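Local coordinates for Atg1 tMIT (Kluyveromyces marxianus, PDB 4P1N), which belongs to a serine/threonine protein kinase essential for autophagy, required for autophagosome formation and for cytoplasm-to-vacuole transport, and forms its tandem MIT-domain region, at residues 162-165 against 166-169; 180-184 against 185-189; 254-257 against 258-262. One frame throughout, in Å; residues are numbered along the deposited sequence.

Contact 1. Residues 162-165 against 166-169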
ATOM      1  N   LEU B 162      -8.516   8.755  22.237  1.00 66.20           N
ATOM      2  CA  LEU B 162      -8.082   9.741  23.228  1.00 71.04           C
ATOM      3  C   LEU B 162      -8.997  10.946  23.160  1.00 70.00           C
ATOM      4  O   LEU B 162      -9.402  11.499  24.185  1.00 70.50           O
ATOM      5  CB  LEU B 162      -6.633  10.153  22.964  1.00 73.77           C
ATOM      6  CG  LEU B 162      -5.861  10.737  24.144  1.00 80.12           C
ATOM      7  CD1 LEU B 162      -4.383  10.395  23.998  1.00 81.55           C
ATOM      8  CD2 LEU B 162      -6.068  12.240  24.260  1.00 83.84           C
ATOM      9  N   LYS B 163      -9.345  11.343  21.947  1.00 66.85           N
ATOM     10  CA  LYS B 163     -10.344  12.391  21.767  1.00 69.19           C
ATOM     11  C   LYS B 163     -11.659  11.960  22.436  1.00 67.13           C
ATOM     12  O   LYS B 163     -12.290  12.748  23.146  1.00 63.75           O
ATOM     13  CB  LYS B 163     -10.544  12.709  20.289  1.00 68.85           C
ATOM     14  CG  LYS B 163     -11.504  13.852  20.053  1.00 76.01           C
ATOM     15  CD  LYS B 163     -11.201  14.635  18.782  1.00 79.96           C
ATOM     16  CE  LYS B 163     -11.483  16.124  18.989  1.00 88.13           C
ATOM     17  NZ  LYS B 163     -11.061  16.960  17.827  1.00 92.93           N
ATOM     18  N   LEU B 164     -12.038  10.697  22.264  1.00 61.77           N
ATOM     19  CA  LEU B 164     -13.297  10.220  22.853  1.00 65.16           C
ATOM     20  C   LEU B 164     -13.328  10.243  24.400  1.00 67.96           C
ATOM     21  O   LEU B 164     -14.331  10.657  24.978  1.00 65.45           O
ATOM     22  CB  LEU B 164     -13.708   8.855  22.304  1.00 64.08           C
ATOM     23  CG  LEU B 164     -14.920   8.837  21.338  1.00 66.20           C
ATOM     24  CD1 LEU B 164     -15.319  10.188  20.746  1.00 69.76           C
ATOM     25  CD2 LEU B 164     -14.669   7.850  20.232  1.00 61.57           C
ATOM     26  N   HIS B 165     -12.239   9.816  25.040  1.00 69.34           N
ATOM     27  CA  HIS B 165     -12.064   9.976  26.490  1.00 75.03           C
ATOM     28  C   HIS B 165     -12.243  11.416  26.954  1.00 77.00           C
ATOM     29  O   HIS B 165     -12.854  11.675  28.002  1.00 80.57           O
ATOM     30  CB  HIS B 165     -10.670   9.534  26.918  1.00 77.53           C
ATOM     31  CG  HIS B 165     -10.608   8.126  27.400  1.00 82.76           C
ATOM     32  ND1 HIS B 165      -9.850   7.160  26.777  1.00 83.05           N
ATOM     33  CD2 HIS B 165     -11.209   7.519  28.449  1.00 88.82           C
ATOM     34  CE1 HIS B 165      -9.986   6.017  27.421  1.00 84.57           C
ATOM     35  NE2 HIS B 165     -10.804   6.207  28.439  1.00 89.89           N
ATOM     36  N   THR B 166     -11.655  12.340  26.200  1.00 74.81           N
ATOM     37  CA  THR B 166     -11.784  13.768  26.474  1.00 79.17           C
ATOM     38  C   THR B 166     -13.256  14.222  26.477  1.00 79.15           C
ATOM     39  O   THR B 166     -13.727  14.847  27.446  1.00 78.77           O
ATOM     40  CB  THR B 166     -10.937  14.581  25.474  1.00 80.35           C
ATOM     41  OG1 THR B 166      -9.565  14.509  25.882  1.00 80.58           O
ATOM     42  CG2 THR B 166     -11.372  16.052  25.406  1.00 85.76           C
ATOM     43  N   LEU B 167     -13.968  13.874  25.409  1.00 74.55           N
ATOM     44  CA  LEU B 167     -15.360  14.278  25.208  1.00 76.26           C
ATOM     45  C   LEU B 167     -16.317  13.641  26.217  1.00 78.52           C
ATOM     46  O   LEU B 167     -17.246  14.292  26.672  1.00 80.13           O
ATOM     47  CB  LEU B 167     -15.807  13.933  23.780  1.00 75.28           C
ATOM     48  CG  LEU B 167     -15.242  14.783  22.624  1.00 74.40           C
ATOM     49  CD1 LEU B 167     -15.226  14.000  21.321  1.00 71.53           C
ATOM     50  CD2 LEU B 167     -16.018  16.084  22.440  1.00 76.47           C
ATOM     51  N   ASN B 168     -16.095  12.373  26.559  1.00 78.35           N
ATOM     52  CA  ASN B 168     -16.945  11.684  27.525  1.00 83.53           C
ATOM     53  C   ASN B 168     -16.725  12.217  28.966  1.00 88.43           C
ATOM     54  O   ASN B 168     -17.555  11.999  29.848  1.00 86.50           O
ATOM     55  CB  ASN B 168     -16.724  10.161  27.473  1.00 83.74           C
ATOM     56  CG  ASN B 168     -17.354   9.501  26.235  1.00 87.36           C
ATOM     57  OD1 ASN B 168     -18.350   9.980  25.684  1.00 90.80           O
ATOM     58  ND2 ASN B 168     -16.776   8.377  25.807  1.00 83.73           N
ATOM     59  N   GLN B 169     -15.609  12.921  29.173  1.00 91.44           N
ATOM     60  CA  GLN B 169     -15.304  13.622  30.428  1.00 96.44           C
ATOM     61  C   GLN B 169     -15.710  15.105  30.438  1.00101.08           C
ATOM     62  O   GLN B 169     -16.057  15.641  31.496  1.00104.90           O
ATOM     63  CB  GLN B 169     -13.795  13.546  30.712  1.00 95.73           C
ATOM     64  CG  GLN B 169     -13.347  12.281  31.423  1.00 97.30           C
ATOM     65  CD  GLN B 169     -11.859  12.286  31.738  1.00100.43           C
ATOM     66  OE1 GLN B 169     -11.041  12.580  30.866  1.00100.93           O
ATOM     67  NE2 GLN B 169     -11.500  11.961  32.986  1.00104.05           N
TER
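The last turns of helix 137-170, in the first MIT domain, bring Leu-164 and Leu-167 together: CD1 of Leu-164 lies 3.9 Å from CD1 of Leu-167, the two leucines meeting at a slant through one methyl each. The same methyl, CD1 of Leu-167, also meets CG of Lys-163 at 3.9 Å. With CG anti to the backbone N (chi1 -176°), the lysine chain starts beside its own carbonyl, the group that accepts the amide of Leu-167. In the MIT helical bundle this side of the helix packs on helix 95-129, where Leu-164 rests on Lys-99, Cys-102 and Met-103 and Lys-163 touches Cys-102. Main-chain bonds of the alpha-helical pattern run beneath the side chains: Leu-167 N to Lys-163 O at 3.0 Å and Asn-168 N to Leu-164 O at 2.9 Å. The bond from Thr-166 N to Leu-162 O is 3.1 Å, and the hydroxyl OG1 of Thr-166, beside its own backbone N, adds a weak 3.5 Å bond to Leu-162 O, which thus has two donors from one residue. Toward the end of the helix Gln-169 N bonds His-165 O only weakly, at 3.2 Å and an N-H...O angle of 131°, and is shared, again weakly, with Thr-166 O. The amide oxygen OD1 of Asn-168 accepts a hydrogen bond from Lys-99 NZ.

Contact 2. Residues 180-184 against 185-189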
ATOM      1  N   PRO B 180     -27.768   6.012  21.595  1.00 92.21           N
ATOM      2  CA  PRO B 180     -27.962   4.768  20.842  1.00 89.69           C
ATOM      3  C   PRO B 180     -26.608   4.126  20.564  1.00 79.39           C
ATOM      4  O   PRO B 180     -25.667   4.856  20.276  1.00 75.71           O
ATOM      5  CB  PRO B 180     -28.606   5.250  19.543  1.00 91.68           C
ATOM      6  CG  PRO B 180     -28.101   6.647  19.372  1.00 91.90           C
ATOM      7  CD  PRO B 180     -27.995   7.206  20.759  1.00 93.00           C
ATOM      8  N   THR B 181     -26.498   2.801  20.691  1.00 75.08           N
ATOM      9  CA  THR B 181     -25.208   2.131  20.537  1.00 73.14           C
ATOM     10  C   THR B 181     -24.849   2.077  19.056  1.00 69.24           C
ATOM     11  O   THR B 181     -25.666   1.703  18.221  1.00 71.30           O
ATOM     12  CB  THR B 181     -25.172   0.703  21.133  1.00 74.00           C
ATOM     13  OG1 THR B 181     -25.278   0.771  22.556  1.00 77.29           O
ATOM     14  CG2 THR B 181     -23.845   0.005  20.791  1.00 71.85           C
ATOM     15  N   ILE B 182     -23.629   2.484  18.744  1.00 64.60           N
ATOM     16  CA  ILE B 182     -23.161   2.494  17.386  1.00 59.52           C
ATOM     17  C   ILE B 182     -22.469   1.183  17.148  1.00 57.51           C
ATOM     18  O   ILE B 182     -21.565   0.817  17.901  1.00 60.52           O
ATOM     19  CB  ILE B 182     -22.221   3.658  17.107  1.00 58.29           C
ATOM     20  CG1 ILE B 182     -22.962   4.971  17.357  1.00 60.71           C
ATOM     21  CG2 ILE B 182     -21.734   3.582  15.654  1.00 57.52           C
ATOM     22  CD1 ILE B 182     -22.097   6.210  17.349  1.00 60.35           C
ATOM     23  N   PHE B 183     -22.954   0.464  16.139  1.00 52.86           N
ATOM     24  CA  PHE B 183     -22.418  -0.808  15.713  1.00 51.30           C
ATOM     25  C   PHE B 183     -21.714  -0.596  14.372  1.00 47.30           C
ATOM     26  O   PHE B 183     -22.296  -0.049  13.419  1.00 42.91           O
ATOM     27  CB  PHE B 183     -23.531  -1.821  15.476  1.00 55.64           C
ATOM     28  CG  PHE B 183     -24.152  -2.370  16.731  1.00 62.38           C
ATOM     29  CD1 PHE B 183     -25.323  -1.825  17.235  1.00 64.80           C
ATOM     30  CD2 PHE B 183     -23.590  -3.462  17.393  1.00 66.33           C
ATOM     31  CE1 PHE B 183     -25.921  -2.342  18.378  1.00 67.14           C
ATOM     32  CE2 PHE B 183     -24.200  -3.988  18.540  1.00 67.84           C
ATOM     33  CZ  PHE B 183     -25.360  -3.421  19.025  1.00 67.72           C
ATOM     34  N   VAL B 184     -20.485  -1.082  14.276  1.00 43.69           N
ATOM     35  CA  VAL B 184     -19.759  -0.992  13.030  1.00 40.10           C
ATOM     36  C   VAL B 184     -20.494  -1.781  11.918  1.00 40.98           C
ATOM     37  O   VAL B 184     -20.431  -1.442  10.730  1.00 39.73           O
ATOM     38  CB  VAL B 184     -18.316  -1.505  13.195  1.00 37.52           C
ATOM     39  CG1 VAL B 184     -18.323  -3.036  13.322  1.00 39.44           C
ATOM     40  CG2 VAL B 184     -17.492  -1.058  11.985  1.00 35.04           C
ATOM     41  N   GLU B 185     -21.222  -2.830  12.273  1.00 42.66           N
ATOM     42  CA  GLU B 185     -21.771  -3.610  11.176  1.00 44.37           C
ATOM     43  C   GLU B 185     -22.956  -2.907  10.514  1.00 43.88           C
ATOM     44  O   GLU B 185     -23.136  -3.011   9.311  1.00 44.36           O
ATOM     45  CB  GLU B 185     -21.960  -5.108  11.468  1.00 44.48           C
ATOM     46  CG  GLU B 185     -22.217  -5.578  12.842  1.00 46.73           C
ATOM     47  CD  GLU B 185     -21.184  -5.313  13.884  1.00 45.28           C
ATOM     48  OE1 GLU B 185     -20.330  -6.176  14.151  1.00 48.07           O
ATOM     49  OE2 GLU B 185     -21.325  -4.286  14.564  1.00 45.16           O
ATOM     50  N   LYS B 186     -23.650  -2.079  11.273  1.00 43.09           N
ATOM     51  CA  LYS B 186     -24.687  -1.233  10.724  1.00 48.02           C
ATOM     52  C   LYS B 186     -24.134  -0.142   9.801  1.00 44.99           C
ATOM     53  O   LYS B 186     -24.659   0.102   8.724  1.00 47.03           O
ATOM     54  CB  LYS B 186     -25.473  -0.617  11.861  1.00 52.69           C
ATOM     55  CG  LYS B 186     -26.633   0.224  11.389  1.00 62.95           C
ATOM     56  CD  LYS B 186     -26.606   1.658  11.941  1.00 65.20           C
ATOM     57  CE  LYS B 186     -28.010   2.111  12.332  1.00 64.68           C
ATOM     58  NZ  LYS B 186     -28.904   2.158  11.137  1.00 67.24           N
ATOM     59  N   LEU B 187     -23.060   0.508  10.227  1.00 44.25           N
ATOM     60  CA  LEU B 187     -22.277   1.408   9.370  1.00 40.84           C
ATOM     61  C   LEU B 187     -21.909   0.770   8.027  1.00 36.90           C
ATOM     62  O   LEU B 187     -22.149   1.321   6.985  1.00 33.73           O
ATOM     63  CB  LEU B 187     -20.980   1.788  10.101  1.00 44.00           C
ATOM     64  CG  LEU B 187     -20.811   3.156  10.776  1.00 47.38           C
ATOM     65  CD1 LEU B 187     -22.125   3.872  11.005  1.00 47.65           C
ATOM     66  CD2 LEU B 187     -19.966   3.064  12.044  1.00 48.10           C
ATOM     67  N   ILE B 188     -21.291  -0.398   8.061  1.00 37.27           N
ATOM     68  CA  ILE B 188     -20.868  -1.055   6.819  1.00 35.16           C
ATOM     69  C   ILE B 188     -22.080  -1.397   5.931  1.00 36.61           C
ATOM     70  O   ILE B 188     -22.112  -1.117   4.718  1.00 35.07           O
ATOM     71  CB  ILE B 188     -19.981  -2.284   7.151  1.00 34.46           C
ATOM     72  CG1 ILE B 188     -18.636  -1.793   7.761  1.00 33.60           C
ATOM     73  CG2 ILE B 188     -19.764  -3.117   5.877  1.00 33.49           C
ATOM     74  CD1 ILE B 188     -17.930  -2.795   8.696  1.00 34.26           C
ATOM     75  N   TYR B 189     -23.092  -1.991   6.552  1.00 41.13           N
ATOM     76  CA  TYR B 189     -24.329  -2.426   5.852  1.00 41.98           C
ATOM     77  C   TYR B 189     -25.048  -1.294   5.151  1.00 42.00           C
ATOM     78  O   TYR B 189     -25.300  -1.370   3.942  1.00 41.90           O
ATOM     79  CB  TYR B 189     -25.234  -3.106   6.866  1.00 44.89           C
ATOM     80  CG  TYR B 189     -26.611  -3.531   6.388  1.00 47.27           C
ATOM     81  CD1 TYR B 189     -26.779  -4.611   5.547  1.00 48.01           C
ATOM     82  CD2 TYR B 189     -27.740  -2.885   6.846  1.00 48.61           C
ATOM     83  CE1 TYR B 189     -28.066  -5.013   5.138  1.00 52.82           C
ATOM     84  CE2 TYR B 189     -29.016  -3.289   6.467  1.00 52.62           C
ATOM     85  CZ  TYR B 189     -29.180  -4.344   5.610  1.00 52.69           C
ATOM     86  OH  TYR B 189     -30.460  -4.714   5.234  1.00 59.89           O
TER
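Phe-183 holds the N-cap position of helix 184-204, and the carboxylate of Glu-185 folds back toward it: OE2 of Glu-185 comes to 3.4 Å from CB of Phe-183 and lies at the ring edge, near the ring plane. Ring and carboxylate planes are turned 76° apart. Glu-185 gets there by an unusual chi1 of 29° and a bend at chi2, which curl the chain over the start of the helix. The same OE2 lies 3.5 Å from CG1 of Val-184, the methyl that sits in the crowded position between the valine's own N and carbonyl carbon (chi1 73°). The other methyl, CG2, is thereby placed anti to the backbone N and runs alongside Ile-188, 3.7 Å from its CD1. Ile-182, still in the loop, sends CG2 obliquely to CD2 of Leu-187 at 4.1 Å, while its side chain also packs on helix 95-129. The carbonyl of Phe-183 serves two amides, both weakly: Lys-186 N at 3.2 Å and Leu-187 N at 3.3 Å. The first regular bond is Ile-188 N to Val-184 O at 3.0 Å. Lys-186 leads its bent chain away, and NZ forms salt bridges with Asp-190 and with an acidic side chain of another protein's chain. Glu-185 is buried, with OE1 weakly bonded to Asn-234 ND2; OE2 lies beside CH groups and near the Val-184 amide, at an angle too poor for a bond. If the carboxylate is ionised, the N-terminal end of the helix would probably help to stabilise it.

Contact 3. Residues 254-257 against 258-262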
ATOM      1  N   GLU B 254     -28.270 -13.967   6.901  1.00 59.89           N
ATOM      2  CA  GLU B 254     -29.099 -14.404   5.778  1.00 65.08           C
ATOM      3  C   GLU B 254     -29.598 -13.220   4.926  1.00 60.88           C
ATOM      4  O   GLU B 254     -29.598 -13.291   3.711  1.00 59.80           O
ATOM      5  CB  GLU B 254     -30.262 -15.279   6.280  1.00 70.29           C
ATOM      6  CG  GLU B 254     -31.159 -15.836   5.181  1.00 79.12           C
ATOM      7  CD  GLU B 254     -30.385 -16.384   3.983  1.00 82.39           C
ATOM      8  OE1 GLU B 254     -29.301 -16.988   4.177  1.00 81.33           O
ATOM      9  OE2 GLU B 254     -30.868 -16.205   2.841  1.00 88.24           O
ATOM     10  N   MET B 255     -30.003 -12.133   5.560  1.00 60.03           N
ATOM     11  CA  MET B 255     -30.354 -10.923   4.826  1.00 60.89           C
ATOM     12  C   MET B 255     -29.170 -10.340   4.020  1.00 58.03           C
ATOM     13  O   MET B 255     -29.333  -9.967   2.854  1.00 58.02           O
ATOM     14  CB  MET B 255     -30.884  -9.886   5.807  1.00 65.67           C
ATOM     15  CG  MET B 255     -31.698  -8.778   5.176  1.00 69.30           C
ATOM     16  SD  MET B 255     -32.184  -7.529   6.389  1.00 75.55           S
ATOM     17  CE  MET B 255     -33.383  -8.434   7.348  1.00 76.21           C
ATOM     18  N   ILE B 256     -27.987 -10.259   4.640  1.00 55.32           N
ATOM     19  CA  ILE B 256     -26.771  -9.780   3.963  1.00 51.63           C
ATOM     20  C   ILE B 256     -26.410 -10.713   2.812  1.00 51.89           C
ATOM     21  O   ILE B 256     -26.048 -10.251   1.722  1.00 49.81           O
ATOM     22  CB  ILE B 256     -25.560  -9.605   4.941  1.00 50.50           C
ATOM     23  CG1 ILE B 256     -25.855  -8.508   5.960  1.00 49.66           C
ATOM     24  CG2 ILE B 256     -24.276  -9.229   4.202  1.00 48.03           C
ATOM     25  CD1 ILE B 256     -25.145  -8.672   7.279  1.00 50.04           C
ATOM     26  N   ARG B 257     -26.533 -12.018   3.030  1.00 55.16           N
ATOM     27  CA  ARG B 257     -26.332 -12.973   1.950  1.00 58.53           C
ATOM     28  C   ARG B 257     -27.235 -12.669   0.743  1.00 59.63           C
ATOM     29  O   ARG B 257     -26.789 -12.760  -0.400  1.00 58.36           O
ATOM     30  CB  ARG B 257     -26.567 -14.408   2.425  1.00 63.81           C
ATOM     31  CG  ARG B 257     -25.338 -15.037   3.029  1.00 68.93           C
ATOM     32  CD  ARG B 257     -25.518 -16.534   3.275  1.00 75.02           C
ATOM     33  NE  ARG B 257     -24.721 -16.913   4.436  1.00 80.52           N
ATOM     34  CZ  ARG B 257     -25.199 -17.163   5.651  1.00 84.29           C
ATOM     35  NH1 ARG B 257     -26.505 -17.123   5.900  1.00 87.29           N
ATOM     36  NH2 ARG B 257     -24.353 -17.473   6.628  1.00 85.11           N
ATOM     37  N   LYS B 258     -28.493 -12.312   0.999  1.00 60.38           N
ATOM     38  CA  LYS B 258     -29.426 -12.018  -0.082  1.00 61.65           C
ATOM     39  C   LYS B 258     -28.951 -10.797  -0.868  1.00 56.87           C
ATOM     40  O   LYS B 258     -28.832 -10.832  -2.089  1.00 55.47           O
ATOM     41  CB  LYS B 258     -30.850 -11.784   0.447  1.00 66.69           C
ATOM     42  CG  LYS B 258     -31.449 -12.943   1.245  1.00 72.14           C
ATOM     43  CD  LYS B 258     -31.834 -14.145   0.392  1.00 75.08           C
ATOM     44  CE  LYS B 258     -33.288 -14.089  -0.086  1.00 80.11           C
ATOM     45  NZ  LYS B 258     -34.239 -14.799   0.823  1.00 82.53           N
ATOM     46  N   TYR B 259     -28.655  -9.719  -0.161  1.00 56.25           N
ATOM     47  CA  TYR B 259     -28.105  -8.505  -0.806  1.00 52.17           C
ATOM     48  C   TYR B 259     -26.845  -8.760  -1.596  1.00 48.15           C
ATOM     49  O   TYR B 259     -26.696  -8.252  -2.709  1.00 48.65           O
ATOM     50  CB  TYR B 259     -27.912  -7.401   0.214  1.00 51.64           C
ATOM     51  CG  TYR B 259     -29.230  -6.796   0.645  1.00 55.21           C
ATOM     52  CD1 TYR B 259     -30.011  -6.127  -0.274  1.00 58.16           C
ATOM     53  CD2 TYR B 259     -29.694  -6.902   1.953  1.00 58.30           C
ATOM     54  CE1 TYR B 259     -31.227  -5.577   0.078  1.00 62.20           C
ATOM     55  CE2 TYR B 259     -30.912  -6.343   2.327  1.00 61.44           C
ATOM     56  CZ  TYR B 259     -31.666  -5.686   1.366  1.00 63.36           C
ATOM     57  OH  TYR B 259     -32.852  -5.101   1.647  1.00 69.34           O
ATOM     58  N   VAL B 260     -25.947  -9.574  -1.056  1.00 48.80           N
ATOM     59  CA  VAL B 260     -24.732  -9.948  -1.793  1.00 48.27           C
ATOM     60  C   VAL B 260     -25.102 -10.575  -3.126  1.00 49.04           C
ATOM     61  O   VAL B 260     -24.528 -10.209  -4.163  1.00 47.57           O
ATOM     62  CB  VAL B 260     -23.829 -10.927  -1.003  1.00 48.26           C
ATOM     63  CG1 VAL B 260     -22.827 -11.614  -1.919  1.00 47.56           C
ATOM     64  CG2 VAL B 260     -23.091 -10.182   0.091  1.00 47.60           C
ATOM     65  N   SER B 261     -26.065 -11.496  -3.093  1.00 50.57           N
ATOM     66  CA  SER B 261     -26.531 -12.172  -4.299  1.00 53.05           C
ATOM     67  C   SER B 261     -27.058 -11.222  -5.333  1.00 50.93           C
ATOM     68  O   SER B 261     -26.667 -11.286  -6.476  1.00 51.53           O
ATOM     69  CB  SER B 261     -27.633 -13.201  -3.987  1.00 59.23           C
ATOM     70  OG  SER B 261     -27.072 -14.372  -3.443  1.00 63.50           O
ATOM     71  N   SER B 262     -27.953 -10.339  -4.939  1.00 52.76           N
ATOM     72  CA  SER B 262     -28.553  -9.402  -5.892  1.00 53.30           C
ATOM     73  C   SER B 262     -27.567  -8.372  -6.406  1.00 50.02           C
ATOM     74  O   SER B 262     -27.574  -8.037  -7.593  1.00 46.93           O
ATOM     75  CB  SER B 262     -29.776  -8.721  -5.275  1.00 57.89           C
ATOM     76  OG  SER B 262     -29.405  -7.609  -4.521  1.00 63.52           O
TER
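Tyr-259 and Met-255 lie one turn apart on helix 250-273, the last helix of the second MIT domain, with their side chains side by side and pointing the same way. CB of Tyr-259 stands 3.7 Å from Ile-256 O. CG, placed anti to the tyrosine's own carbonyl carbon (chi1 -73°), carries the ring back along the preceding turn and itself comes near Met-255 O; CD2 is the nearer of the two to Met-255 O, at 3.2 Å, the oxygen lying oblique to the ring. One atom further, CE2 meets CG of Met-255 at 3.8 Å. At the tip, OH forms a weak hydrogen bond to the backbone of a neighbouring chain of another protein. This face of the helix also packs on Tyr-189 and Leu-193 of helix 184-204, while Ile-256 and Val-260 rest on Leu-223 and Leu-227 of helix 209-227, so the helix completes a three-helix arrangement typical of MIT domains. Within it, CG2 of Ile-256 only approaches CG2 of Val-260, at 4.4 Å. Elsewhere on the helix Glu-254 divides its two oxygens between Arg-257 and Lys-258. Bent at chi2, it sends OE1 to NH1 of Arg-257 in a salt bridge of 3.3 Å; the nitrogen reaches OE1 on its anti side, and OE1 lies in the guanidinium plane. Arg-257 NH1 also has a long, weak ion pair with Glu-250. The second oxygen, OE2, instead lies against the folded chain of Lys-258, 3.3 Å from CD, whereas NZ remains beyond salt-bridge range. Main-chain i to i+4 bonds join the two segments throughout, and Arg-257 O accepts both from Ser-261 N and, weakly, from Ser-261 OG at 3.5 Å.

Along the chain the contacts come in series: contact 1 near the end of helix 137-170, contact 2 at the start of helix 184-204, contact 3 on helix 250-273. Contact 1 belongs to the first MIT domain, the others to the second. Contacts 1 and 2, centres 20 Å and nearest atoms about 8 Å apart, both put side chains on helix 95-129, consistent with the two MIT domains packing together there. Contacts 2 and 3, centres 18 Å apart, meet through Tyr-189, whose OH lies 3.4 Å from CE2 of Tyr-259. Contacts 1 and 3, centres 37 Å apart, lie on opposite sides of the chain's centre; the partner protein is met by contacts 2 and 3, not by contact 1.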